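Local atomic coordinates of Mgp-operon protein 3 (Mycoplasma pneumoniae, PDB entry 6RJ1), a protein that probably acts as a membrane-anchored extracellular adhesin of this human pathogen and may recognise sugars on host cells. Residues A[165-170]-A[225-230]; A[557-562]-A[652-657]; A[815-820]-A[898-903]; A[544-549]-A[784-789]; A[740-745]-A[762-767]. One frame throughout, in Å; residues are numbered along the deposited sequence.

Contact 1: residues A[165-170]-A[225-230]; sequences LVEQPV and KGRAYR
Glu167 lays CG over one face of the Tyr229 ring, in a CH-pi contact that puts CG 4.2 Å from the ring centroid and displaced toward the rim. Because CG is anti to the backbone N (chi1 -165°) and the chain stays extended beyond it, the carboxylate runs on past the ring, nearly parallel to it, and reaches Arg227. The guanidinium of Arg227 carries Gln168 CG over one face, while Glu167 OE2 and the carbonyl of Pro169 occupy its edge. Arg227 NE gives a salt bridge to Glu167 OE2 at 3.1 Å; the oxygen is close to the guanidinium plane, but NE meets the carboxylate from above, the two planes being 75° apart. Arg227 NH1 points its N-H almost straight at Pro169 O, 3.0 Å away, though it comes to that oxygen from above the carbonyl plane, and with NH2 paired to Glu240 the rotation of the group is fixed. Glu167 OE2 is also salt-bridged to Arg181, and OE1 is bonded to the Tyr662 hydroxyl and Ala656 N, a setting that would favour a buried negative charge. The Tyr229 hydroxyl bonds to Asn655.

Beside these groups the backbones pair. Val166 N to Arg230 O and Arg230 N to Val166 O are both 2.8 Å, and Gln168 N reaches Ala228 O at the same length. Beyond the strand, Gln168 OE1 accepts from Ala228 N (2.8 Å). The result is a short antiparallel ladder in a mixed beta-sheet, in which strand 165-167 also runs parallel to strand 650-654.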
# COMPACT_ATOMS: atom_id res chain seq x y z
N LEU A 165 13.32 -0.30 -11.05
CA LEU A 165 12.79 -1.65 -11.13
C LEU A 165 11.56 -1.74 -10.24
O LEU A 165 11.62 -1.30 -9.09
CB LEU A 165 13.87 -2.62 -10.62
CG LEU A 165 14.57 -3.53 -11.62
CD1 LEU A 165 14.97 -2.80 -12.88
CD2 LEU A 165 15.79 -4.15 -10.99
N VAL A 166 10.44 -2.25 -10.77
CA VAL A 166 9.21 -2.43 -10.00
C VAL A 166 8.83 -3.91 -10.01
O VAL A 166 8.82 -4.55 -11.07
CB VAL A 166 8.03 -1.53 -10.48
CG1 VAL A 166 6.83 -1.63 -9.53
CG2 VAL A 166 8.45 -0.07 -10.63
N GLU A 167 8.55 -4.46 -8.83
CA GLU A 167 8.16 -5.86 -8.67
C GLU A 167 6.76 -6.08 -9.25
O GLU A 167 5.89 -5.22 -9.10
CB GLU A 167 8.16 -6.23 -7.18
CG GLU A 167 8.13 -7.73 -6.92
CD GLU A 167 7.71 -8.15 -5.52
OE1 GLU A 167 7.46 -7.26 -4.68
OE2 GLU A 167 7.64 -9.37 -5.28
N GLN A 168 6.53 -7.27 -9.87
CA GLN A 168 5.21 -7.63 -10.37
C GLN A 168 4.22 -7.64 -9.19
O GLN A 168 4.64 -7.92 -8.06
CB GLN A 168 5.24 -8.96 -11.16
CG GLN A 168 5.52 -10.22 -10.34
CD GLN A 168 5.56 -11.45 -11.20
OE1 GLN A 168 6.52 -12.22 -11.17
NE2 GLN A 168 4.51 -11.69 -11.99
N PRO A 169 2.95 -7.21 -9.36
CA PRO A 169 2.05 -7.14 -8.20
C PRO A 169 1.82 -8.47 -7.49
O PRO A 169 1.85 -9.54 -8.12
CB PRO A 169 0.76 -6.55 -8.77
CG PRO A 169 1.15 -5.92 -10.05
CD PRO A 169 2.25 -6.77 -10.59
N VAL A 170 1.66 -8.41 -6.17
CA VAL A 170 1.40 -9.58 -5.34
C VAL A 170 -0.10 -9.87 -5.49
O VAL A 170 -0.93 -8.98 -5.25
CB VAL A 170 1.81 -9.37 -3.86
CG1 VAL A 170 1.44 -10.58 -3.00
CG2 VAL A 170 3.30 -9.06 -3.73
N LYS A 225 16.87 -14.69 -9.63
CA LYS A 225 15.72 -15.61 -9.69
C LYS A 225 14.51 -14.97 -9.01
O LYS A 225 14.66 -13.96 -8.30
CB LYS A 225 16.06 -16.95 -9.00
CG LYS A 225 17.10 -17.78 -9.73
CD LYS A 225 17.38 -19.10 -9.01
CE LYS A 225 18.07 -20.11 -9.91
NZ LYS A 225 19.48 -19.74 -10.20
N GLY A 226 13.34 -15.58 -9.21
CA GLY A 226 12.10 -15.17 -8.58
C GLY A 226 11.17 -14.28 -9.36
O GLY A 226 11.31 -14.11 -10.58
N ARG A 227 10.18 -13.70 -8.63
CA ARG A 227 9.16 -12.76 -9.11
C ARG A 227 9.81 -11.65 -9.92
O ARG A 227 10.90 -11.17 -9.57
CB ARG A 227 8.36 -12.12 -7.96
CG ARG A 227 8.15 -12.98 -6.72
CD ARG A 227 6.68 -13.14 -6.35
NE ARG A 227 6.02 -11.84 -6.22
CZ ARG A 227 4.88 -11.52 -6.82
NH1 ARG A 227 4.38 -10.30 -6.68
NH2 ARG A 227 4.23 -12.41 -7.55
N ALA A 228 9.17 -11.27 -11.03
CA ALA A 228 9.70 -10.28 -11.94
C ALA A 228 9.82 -8.88 -11.35
O ALA A 228 8.93 -8.43 -10.62
CB ALA A 228 8.88 -10.25 -13.20
N TYR A 229 10.95 -8.24 -11.66
CA TYR A 229 11.27 -6.86 -11.38
C TYR A 229 11.45 -6.29 -12.77
O TYR A 229 12.20 -6.86 -13.58
CB TYR A 229 12.57 -6.72 -10.57
CG TYR A 229 12.37 -6.97 -9.10
CD1 TYR A 229 11.90 -5.97 -8.25
CD2 TYR A 229 12.63 -8.22 -8.54
CE1 TYR A 229 11.70 -6.19 -6.89
CE2 TYR A 229 12.44 -8.46 -7.18
CZ TYR A 229 11.98 -7.44 -6.36
OH TYR A 229 11.79 -7.69 -5.01
N ARG A 230 10.69 -5.25 -13.10
CA ARG A 230 10.77 -4.73 -14.46
C ARG A 230 10.98 -3.22 -14.50
O ARG A 230 10.60 -2.50 -13.56
CB ARG A 230 9.53 -5.14 -15.29
CG ARG A 230 9.35 -6.64 -15.53
CD ARG A 230 10.26 -7.18 -16.62
NE ARG A 230 10.08 -8.62 -16.84
CZ ARG A 230 10.76 -9.57 -16.20
NH1 ARG A 230 10.53 -10.85 -16.46
NH2 ARG A 230 11.67 -9.25 -15.28

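Contact 2: residues A[557-562]-A[652-657]; sequences AGAVGY and SLINAS
Val560 and Leu653 form the apolar centre, lying side by side and pointing the same way, with Val560 CG2 3.6 Å from Leu653 CD2. Leu653 CB also meets Tyr562 CD1 at 3.9 Å, where the two side chains cross at about a right angle. On the other face of the sheet the methyl of Ala559 makes a looser contact with Ile654 CG1. With CG between the backbone N and the carbonyl carbon (chi1 83°), the Tyr562 ring turns an edge to the Ser652 carbonyl, CE1 lying 3.4 Å from Ser652 O; its hydroxyl goes on to the carbonyl of Asp163.

Backbone bonds surround this centre. Val560 N donates to Leu653 O at 2.9 Å, and Leu653 N returns the bond to Val560 O at 2.8 Å. That Val560 oxygen accepts a second hydrogen bond, from a water that in turn accepts from Ser652 OG; the serine oxygen is also bonded to the backbone N of Leu528. Toward the polar end, Asn655 N donates to Gly558 O over 2.7 Å and Gly558 N to Ser657 O over 2.8 Å, continuing the backbone pairing toward Ser657. Together these make an antiparallel ladder between strands 549-563 and 650-654 of the mixed sheet, in the MgpC adhesin family region (beta-propeller clan).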
# COMPACT_ATOMS: atom_id res chain seq x y z
N ALA A 557 5.36 1.12 0.69
CA ALA A 557 5.81 0.04 -0.19
C ALA A 557 7.34 -0.08 -0.02
O ALA A 557 8.00 0.93 0.26
CB ALA A 557 5.45 0.35 -1.63
N GLY A 558 7.88 -1.29 -0.13
CA GLY A 558 9.31 -1.52 -0.00
C GLY A 558 10.09 -0.82 -1.10
O GLY A 558 9.83 -1.06 -2.27
N ALA A 559 10.99 0.10 -0.73
CA ALA A 559 11.81 0.82 -1.70
C ALA A 559 13.27 0.80 -1.25
O ALA A 559 13.65 1.41 -0.24
CB ALA A 559 11.30 2.24 -1.88
N VAL A 560 14.08 0.05 -1.99
CA VAL A 560 15.48 -0.17 -1.66
C VAL A 560 16.41 0.07 -2.87
O VAL A 560 15.93 0.44 -3.95
CB VAL A 560 15.69 -1.58 -1.04
CG1 VAL A 560 15.01 -1.71 0.31
CG2 VAL A 560 15.26 -2.70 -1.99
N GLY A 561 17.71 -0.13 -2.66
CA GLY A 561 18.70 0.01 -3.71
C GLY A 561 19.08 -1.33 -4.31
O GLY A 561 18.77 -2.38 -3.75
N TYR A 562 19.75 -1.30 -5.47
CA TYR A 562 20.24 -2.51 -6.14
C TYR A 562 21.52 -2.20 -6.91
O TYR A 562 21.65 -1.10 -7.47
CB TYR A 562 19.14 -3.20 -6.98
CG TYR A 562 18.91 -2.64 -8.37
CD1 TYR A 562 17.94 -1.68 -8.60
CD2 TYR A 562 19.57 -3.18 -9.47
CE1 TYR A 562 17.68 -1.20 -9.89
CE2 TYR A 562 19.35 -2.69 -10.75
CZ TYR A 562 18.41 -1.70 -10.96
OH TYR A 562 18.17 -1.24 -12.23
N SER A 652 17.46 2.41 -7.91
CA SER A 652 16.28 2.19 -7.06
C SER A 652 15.40 1.03 -7.51
O SER A 652 15.24 0.78 -8.71
CB SER A 652 15.44 3.46 -6.95
OG SER A 652 15.98 4.37 -6.01
N LEU A 653 14.80 0.36 -6.52
CA LEU A 653 13.93 -0.79 -6.73
C LEU A 653 12.70 -0.67 -5.81
O LEU A 653 12.85 -0.46 -4.60
CB LEU A 653 14.76 -2.06 -6.44
CG LEU A 653 14.05 -3.42 -6.44
CD1 LEU A 653 14.98 -4.48 -6.98
CD2 LEU A 653 13.61 -3.81 -5.03
N ILE A 654 11.49 -0.84 -6.37
CA ILE A 654 10.23 -0.81 -5.63
C ILE A 654 9.57 -2.19 -5.59
O ILE A 654 9.38 -2.83 -6.63
CB ILE A 654 9.26 0.31 -6.13
CG1 ILE A 654 9.90 1.73 -5.98
CG2 ILE A 654 7.89 0.23 -5.43
CD1 ILE A 654 9.27 2.81 -6.84
N ASN A 655 9.25 -2.65 -4.36
CA ASN A 655 8.58 -3.89 -4.02
C ASN A 655 7.08 -3.64 -3.97
O ASN A 655 6.64 -2.62 -3.45
CB ASN A 655 9.08 -4.39 -2.67
CG ASN A 655 10.48 -4.93 -2.71
OD1 ASN A 655 10.94 -5.46 -3.73
ND2 ASN A 655 11.19 -4.86 -1.59
N ALA A 656 6.30 -4.58 -4.51
CA ALA A 656 4.84 -4.48 -4.55
C ALA A 656 4.18 -4.92 -3.21
O ALA A 656 3.08 -5.47 -3.21
CB ALA A 656 4.32 -5.33 -5.71
N SER A 657 4.85 -4.62 -2.07
CA SER A 657 4.43 -5.00 -0.72
C SER A 657 5.05 -4.09 0.38
O SER A 657 5.98 -3.34 0.08
CB SER A 657 4.82 -6.45 -0.47
OG SER A 657 6.17 -6.55 -0.03
O HOH W 1 15.20 3.46 -3.61

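Contact 3: residues A[815-820]-A[898-903]; sequences NPDTDK and IEFNED
Phe900 is pushed from a type II beta turn, Glu899 to Glu902, against the tip of a beta-hairpin with a G1 bulge, where Asp819 and Lys820 both face Asn815. Three hairpin residues receive the ring, each at a different attitude. Pro816 comes to its edge, with CD 3.9 Å from Phe900 CD2 and near the ring plane. Asn815 approaches obliquely: its ND2 is 3.5 Å from Phe900 CZ and its amide is turned 60° from the ring. Asp817 arrives at a smaller tilt, 43° between carboxylate and ring, bringing OD2 to 3.9 Å from Phe900 CE2. Phe900 has CG anti to the backbone N (chi1 -167°), which sends the ring out from the turn toward Asn815 and Pro816.

No hydrogen bond crosses between the two loops, and the buried area is small, so van der Waals contact carries the meeting. Polar groups of both loops are bonded to residues 796-798: Asp817 OD1 accepts from the backbone N of Lys796, and the carbonyl of Phe900 from the side chain of Asn798. Within the hairpin, Asn815 N to Lys820 O and Asp819 N to Asn815 O hold the tip closed. From its own turn the aromatic ring gains a cover, Asn901 ND2 standing 3.5 Å above the plane of Phe900, over the ring centre.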
# COMPACT_ATOMS: atom_id res chain seq x y z
N ASN A 815 -6.84 15.57 17.13
CA ASN A 815 -7.20 16.66 18.03
C ASN A 815 -8.14 17.60 17.25
O ASN A 815 -7.70 18.23 16.28
CB ASN A 815 -5.94 17.39 18.51
CG ASN A 815 -6.19 18.44 19.57
OD1 ASN A 815 -6.93 19.40 19.38
ND2 ASN A 815 -5.54 18.27 20.71
N PRO A 816 -9.44 17.68 17.60
CA PRO A 816 -10.35 18.54 16.82
C PRO A 816 -10.18 20.05 17.02
O PRO A 816 -10.65 20.84 16.19
CB PRO A 816 -11.73 18.05 17.23
CG PRO A 816 -11.55 17.51 18.60
CD PRO A 816 -10.15 16.98 18.69
N ASP A 817 -9.52 20.46 18.12
CA ASP A 817 -9.28 21.87 18.43
C ASP A 817 -8.13 22.47 17.60
O ASP A 817 -8.06 23.69 17.48
CB ASP A 817 -9.01 22.06 19.94
CG ASP A 817 -10.01 21.41 20.87
OD1 ASP A 817 -11.24 21.52 20.60
OD2 ASP A 817 -9.58 20.81 21.88
N THR A 818 -7.23 21.61 17.06
CA THR A 818 -6.07 22.03 16.27
C THR A 818 -6.02 21.40 14.87
O THR A 818 -5.24 21.85 14.03
CB THR A 818 -4.75 21.73 17.02
OG1 THR A 818 -4.59 20.32 17.17
CG2 THR A 818 -4.64 22.46 18.36
N ASP A 819 -6.84 20.34 14.63
CA ASP A 819 -6.92 19.58 13.38
C ASP A 819 -5.56 18.96 13.03
O ASP A 819 -5.07 19.05 11.90
CB ASP A 819 -7.55 20.39 12.23
CG ASP A 819 -8.97 20.86 12.52
OD1 ASP A 819 -9.83 20.00 12.80
OD2 ASP A 819 -9.21 22.09 12.45
N LYS A 820 -4.96 18.34 14.06
CA LYS A 820 -3.67 17.67 14.04
C LYS A 820 -3.84 16.26 14.65
O LYS A 820 -4.91 15.94 15.15
CB LYS A 820 -2.65 18.48 14.86
CG LYS A 820 -2.22 19.79 14.20
CD LYS A 820 -1.37 20.63 15.14
CE LYS A 820 -0.84 21.88 14.48
NZ LYS A 820 0.40 21.61 13.70
N ILE A 898 -11.88 5.52 26.61
CA ILE A 898 -12.09 6.91 27.04
C ILE A 898 -11.80 7.83 25.84
O ILE A 898 -10.83 7.61 25.11
CB ILE A 898 -11.20 7.28 28.28
CG1 ILE A 898 -11.16 6.15 29.37
CG2 ILE A 898 -11.59 8.64 28.89
CD1 ILE A 898 -12.52 5.67 30.03
N GLU A 899 -12.67 8.83 25.63
CA GLU A 899 -12.56 9.78 24.53
C GLU A 899 -11.98 11.13 24.97
O GLU A 899 -12.02 11.45 26.17
CB GLU A 899 -13.92 9.96 23.83
CG GLU A 899 -14.52 8.67 23.28
CD GLU A 899 -13.78 7.99 22.14
OE1 GLU A 899 -13.38 8.70 21.19
OE2 GLU A 899 -13.63 6.75 22.18
N PHE A 900 -11.43 11.92 24.02
CA PHE A 900 -10.83 13.24 24.26
C PHE A 900 -11.90 14.24 24.72
O PHE A 900 -12.95 14.36 24.07
CB PHE A 900 -10.09 13.72 23.00
CG PHE A 900 -9.17 14.92 23.17
CD1 PHE A 900 -8.17 14.91 24.13
CD2 PHE A 900 -9.27 16.01 22.32
CE1 PHE A 900 -7.31 16.01 24.28
CE2 PHE A 900 -8.41 17.11 22.46
CZ PHE A 900 -7.44 17.10 23.44
N ASN A 901 -11.65 14.91 25.86
CA ASN A 901 -12.57 15.87 26.50
C ASN A 901 -13.94 15.25 26.82
O ASN A 901 -14.96 15.95 26.76
CB ASN A 901 -12.72 17.20 25.71
CG ASN A 901 -11.56 17.66 24.88
OD1 ASN A 901 -11.69 17.88 23.67
ND2 ASN A 901 -10.39 17.84 25.48
N GLU A 902 -13.97 13.93 27.18
CA GLU A 902 -15.18 13.18 27.55
C GLU A 902 -15.90 13.86 28.73
O GLU A 902 -17.14 13.88 28.77
CB GLU A 902 -14.83 11.72 27.88
CG GLU A 902 -16.00 10.76 27.77
CD GLU A 902 -15.62 9.32 27.48
OE1 GLU A 902 -16.05 8.80 26.43
OE2 GLU A 902 -14.90 8.71 28.31
N ASP A 903 -15.12 14.43 29.66
CA ASP A 903 -15.57 15.22 30.81
C ASP A 903 -14.71 16.50 30.95
O ASP A 903 -13.75 16.67 30.19
CB ASP A 903 -15.61 14.38 32.11
CG ASP A 903 -14.29 13.76 32.52
OD1 ASP A 903 -13.98 12.65 32.03
OD2 ASP A 903 -13.58 14.37 33.34

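Contact 4: residues A[544-549]-A[784-789]; sequences DVVADH and AGVDPA
Asp544 opens the contact, its carboxylate crossing to the backbone of the other strand: OD2 accepts from Ala784 N at 2.9 Å, using the lone pair anti to the other oxygen. CG lies anti to the backbone N (chi1 -157°), which directs the carboxylate to the other strand, and the same OD2 comes to 3.4 Å from Ala784 CB. The second oxygen, OD1, turns back to take a weak bond from Val545 N, so both oxygens help to hold the carboxylate in place.

Val545 points away from residues 784-786 and packs on Leu550 of the returning strand. Val546 points toward strand 784-786 again and splits its methyls between two partners: CG1 is 3.7 Å from Ala784 CB, and CG2 is 3.7 Å from Val786 CG2, where the two valines meet at a slant. From Val546 to His549 the chain reverses in a type I' turn closed by backbone bonds in both directions between these two residues, and His549 at its end packs on Asp819.

The short strand axes run nearly parallel, 19° apart, but their closest approach of 6.9 Å is too wide for a backbone ladder, and side chains bridge it. Strand 538-546 pairs with 549-563 and strand 779-786 with 799-805, so the contact joins two separate sheets, with Tyr799 of strand 799-805 touching Val546, Ala547 and Val786.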
# COMPACT_ATOMS: atom_id res chain seq x y z
N ASP A 544 -10.24 10.25 3.03
CA ASP A 544 -11.54 10.82 3.35
C ASP A 544 -11.40 12.26 3.83
O ASP A 544 -10.31 12.68 4.23
CB ASP A 544 -12.29 9.95 4.40
CG ASP A 544 -13.80 10.12 4.41
OD1 ASP A 544 -14.35 10.78 3.48
OD2 ASP A 544 -14.45 9.59 5.35
N VAL A 545 -12.50 13.03 3.77
CA VAL A 545 -12.53 14.41 4.23
C VAL A 545 -13.33 14.52 5.54
O VAL A 545 -14.34 13.83 5.71
CB VAL A 545 -12.95 15.46 3.17
CG1 VAL A 545 -12.02 15.43 1.96
CG2 VAL A 545 -14.41 15.28 2.73
N VAL A 546 -12.85 15.34 6.47
CA VAL A 546 -13.46 15.56 7.78
C VAL A 546 -12.94 16.89 8.35
O VAL A 546 -11.74 17.16 8.26
CB VAL A 546 -13.26 14.34 8.75
CG1 VAL A 546 -11.78 13.99 8.97
CG2 VAL A 546 -13.99 14.52 10.08
N ALA A 547 -13.85 17.73 8.88
CA ALA A 547 -13.55 19.05 9.46
C ALA A 547 -12.64 19.90 8.55
O ALA A 547 -11.61 20.41 9.01
CB ALA A 547 -12.95 18.89 10.86
N ASP A 548 -13.03 20.02 7.25
CA ASP A 548 -12.34 20.76 6.17
C ASP A 548 -10.88 20.30 5.94
O ASP A 548 -10.06 21.06 5.42
CB ASP A 548 -12.43 22.29 6.39
CG ASP A 548 -13.84 22.85 6.40
OD1 ASP A 548 -14.64 22.48 5.50
OD2 ASP A 548 -14.15 23.67 7.30
N HIS A 549 -10.58 19.05 6.29
CA HIS A 549 -9.26 18.46 6.16
C HIS A 549 -9.31 17.08 5.53
O HIS A 549 -10.31 16.37 5.69
CB HIS A 549 -8.61 18.33 7.55
CG HIS A 549 -8.07 19.62 8.09
ND1 HIS A 549 -8.91 20.62 8.54
CD2 HIS A 549 -6.79 20.01 8.27
CE1 HIS A 549 -8.12 21.60 8.95
NE2 HIS A 549 -6.83 21.27 8.82
N ALA A 784 -13.38 8.23 7.62
CA ALA A 784 -13.40 9.16 8.74
C ALA A 784 -14.81 9.26 9.29
O ALA A 784 -15.77 8.91 8.60
CB ALA A 784 -12.93 10.53 8.28
N GLY A 785 -14.92 9.74 10.52
CA GLY A 785 -16.21 9.93 11.18
C GLY A 785 -16.17 10.84 12.38
O GLY A 785 -15.30 10.68 13.24
N VAL A 786 -17.12 11.79 12.46
CA VAL A 786 -17.27 12.72 13.59
C VAL A 786 -18.09 12.03 14.67
O VAL A 786 -19.24 11.64 14.42
CB VAL A 786 -17.87 14.10 13.20
CG1 VAL A 786 -17.98 15.04 14.40
CG2 VAL A 786 -17.07 14.77 12.09
N ASP A 787 -17.51 11.87 15.87
CA ASP A 787 -18.15 11.24 17.03
C ASP A 787 -19.44 11.99 17.40
O ASP A 787 -19.40 13.21 17.59
CB ASP A 787 -17.16 11.17 18.21
CG ASP A 787 -17.68 10.55 19.50
OD1 ASP A 787 -18.28 9.45 19.43
OD2 ASP A 787 -17.46 11.15 20.58
N PRO A 788 -20.61 11.30 17.43
CA PRO A 788 -21.87 12.00 17.75
C PRO A 788 -22.00 12.42 19.21
O PRO A 788 -22.75 13.35 19.51
CB PRO A 788 -22.95 10.99 17.37
CG PRO A 788 -22.29 9.67 17.48
CD PRO A 788 -20.83 9.86 17.19
N ALA A 789 -21.28 11.72 20.12
CA ALA A 789 -21.29 11.96 21.56
C ALA A 789 -20.85 13.39 21.91
O ALA A 789 -19.92 13.91 21.30
CB ALA A 789 -20.39 10.95 22.26

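Contact 5: residues A[740-745]-A[762-767]; sequences SANFPE and TLESQA
Asn742 and the backbone of Thr762 to Glu764 form the tight part of the contact. The amide uses both ends: OD1 accepts from Glu764 N at 2.8 Å, and ND2 donates to Thr762 O at 2.9 Å, reaching that oxygen from above its carbonyl plane while the acceptor stays in the amide plane. With CG set between the backbone N and the carbonyl carbon (chi1 63°), the side chain meets the opposite backbone much as a strand edge would, and the two bonds fix the flip of the amide. Next to it Ala741 N donates to Glu764 O at 2.9 Å, and Ser740 CA makes a CA-H...O contact with the same oxygen. Leu763 folds its methyls against the serine, with CD2 3.6 Å from Ser740 OG, whose hydroxyl is paired with Ser774.

The outer side is looser. Glu764 passes across Asn742 at about a right angle; its OE1 is 3.4 Å from Asn742 ND2, but the angle is too poor for a hydrogen bond. Gln766 touches Ala741 with OE1, 3.4 Å from Ala741 CA, and its NE2 bonds to Tyr738 O. Ala741, Glu764 and Gln766 are exposed to solvent, and Ala741 and Gln766 also touch a crystal neighbour, which may influence the arrangement there.

Neither segment is a regular strand, and a single bridge, Ser740 with Ser765, links their backbones. Both belong to the long excursion between strands 723-732 and 779-786, and they rest on helix 666-673, where Leu763 and Pro744 pack on Val669 and Ser740 on Leu673.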
# COMPACT_ATOMS: atom_id res chain seq x y z
N SER A 740 0.04 -17.76 10.56
CA SER A 740 0.99 -18.77 10.11
C SER A 740 0.87 -19.99 11.01
O SER A 740 0.81 -19.85 12.24
CB SER A 740 2.42 -18.23 10.15
OG SER A 740 2.62 -17.25 9.15
N ALA A 741 0.83 -21.18 10.40
CA ALA A 741 0.71 -22.45 11.11
C ALA A 741 1.94 -22.77 11.94
O ALA A 741 1.80 -23.19 13.08
CB ALA A 741 0.42 -23.58 10.13
N ASN A 742 3.14 -22.56 11.37
CA ASN A 742 4.41 -22.88 12.02
C ASN A 742 5.22 -21.63 12.39
O ASN A 742 6.43 -21.57 12.12
CB ASN A 742 5.24 -23.83 11.10
CG ASN A 742 5.63 -23.24 9.75
OD1 ASN A 742 5.04 -22.25 9.26
ND2 ASN A 742 6.63 -23.82 9.12
N PHE A 743 4.57 -20.63 13.03
CA PHE A 743 5.27 -19.41 13.44
C PHE A 743 6.40 -19.72 14.45
O PHE A 743 6.19 -20.51 15.38
CB PHE A 743 4.32 -18.32 13.95
CG PHE A 743 3.56 -18.63 15.22
CD1 PHE A 743 4.06 -18.26 16.46
CD2 PHE A 743 2.31 -19.25 15.16
CE1 PHE A 743 3.34 -18.54 17.63
CE2 PHE A 743 1.60 -19.52 16.33
CZ PHE A 743 2.12 -19.17 17.55
N PRO A 744 7.62 -19.19 14.22
CA PRO A 744 8.73 -19.51 15.14
C PRO A 744 8.72 -18.71 16.44
O PRO A 744 7.91 -17.79 16.60
CB PRO A 744 9.99 -19.26 14.29
CG PRO A 744 9.51 -18.60 13.02
CD PRO A 744 8.06 -18.28 13.15
N GLU A 745 9.60 -19.08 17.38
CA GLU A 745 9.72 -18.41 18.67
C GLU A 745 11.16 -18.42 19.16
O GLU A 745 11.80 -19.47 19.14
CB GLU A 745 8.74 -18.96 19.73
CG GLU A 745 8.32 -20.42 19.56
CD GLU A 745 6.95 -20.78 20.11
OE1 GLU A 745 6.85 -21.81 20.82
OE2 GLU A 745 5.98 -20.03 19.84
N THR A 762 9.82 -21.80 4.10
CA THR A 762 9.30 -22.89 4.95
C THR A 762 8.06 -22.48 5.78
O THR A 762 7.40 -23.35 6.34
CB THR A 762 10.40 -23.52 5.81
OG1 THR A 762 10.89 -22.56 6.75
CG2 THR A 762 11.55 -24.08 4.98
N LEU A 763 7.74 -21.16 5.80
CA LEU A 763 6.57 -20.60 6.49
C LEU A 763 5.30 -21.09 5.80
O LEU A 763 5.17 -21.00 4.58
CB LEU A 763 6.63 -19.06 6.51
CG LEU A 763 5.71 -18.34 7.50
CD1 LEU A 763 6.24 -18.43 8.92
CD2 LEU A 763 5.53 -16.89 7.11
N GLU A 764 4.38 -21.66 6.61
CA GLU A 764 3.09 -22.24 6.20
C GLU A 764 1.96 -21.28 6.54
O GLU A 764 1.78 -20.92 7.71
CB GLU A 764 2.85 -23.58 6.92
CG GLU A 764 3.84 -24.69 6.59
CD GLU A 764 3.79 -25.90 7.51
OE1 GLU A 764 4.88 -26.45 7.83
OE2 GLU A 764 2.68 -26.31 7.91
N SER A 765 1.16 -20.89 5.54
CA SER A 765 0.03 -19.99 5.78
C SER A 765 -1.23 -20.75 6.16
O SER A 765 -1.58 -21.73 5.50
CB SER A 765 -0.24 -19.13 4.55
OG SER A 765 -1.47 -18.43 4.68
N GLN A 766 -1.91 -20.27 7.22
CA GLN A 766 -3.19 -20.80 7.67
C GLN A 766 -4.27 -19.69 7.66
O GLN A 766 -5.36 -19.86 8.21
CB GLN A 766 -3.08 -21.54 9.03
CG GLN A 766 -2.85 -20.65 10.24
CD GLN A 766 -2.68 -21.41 11.54
OE1 GLN A 766 -2.68 -22.64 11.59
NE2 GLN A 766 -2.50 -20.67 12.63
N ALA A 767 -3.95 -18.57 6.98
CA ALA A 767 -4.81 -17.40 6.80
C ALA A 767 -6.02 -17.71 5.93
O ALA A 767 -5.91 -18.47 4.96
CB ALA A 767 -4.01 -16.27 6.18

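In the fold
Contacts 1 and 2 are buried and share one mixed sheet: strands 165-167 and 650-654 are neighbours in it, Leu165 O bonds to Ile654 N, and Leu653 packs on Tyr229. Contact 4 reaches the same sheet far away, its centre about 34 Å from that of contact 2. Contact 3 touches contact 4 where Asp819 packs on His549 and Ala547; both are partly buried. Contact 5, also partly buried, has one backbone bond and two from the Asn742 amide to the facing backbone. Chemistry follows place: a buried salt bridge beside the ladder in contact 1, backbone bonds with apolar packing and a water in contact 2, a lone carboxylate bond with valine packing in contact 4, and ring packing without hydrogen bonds in contact 3.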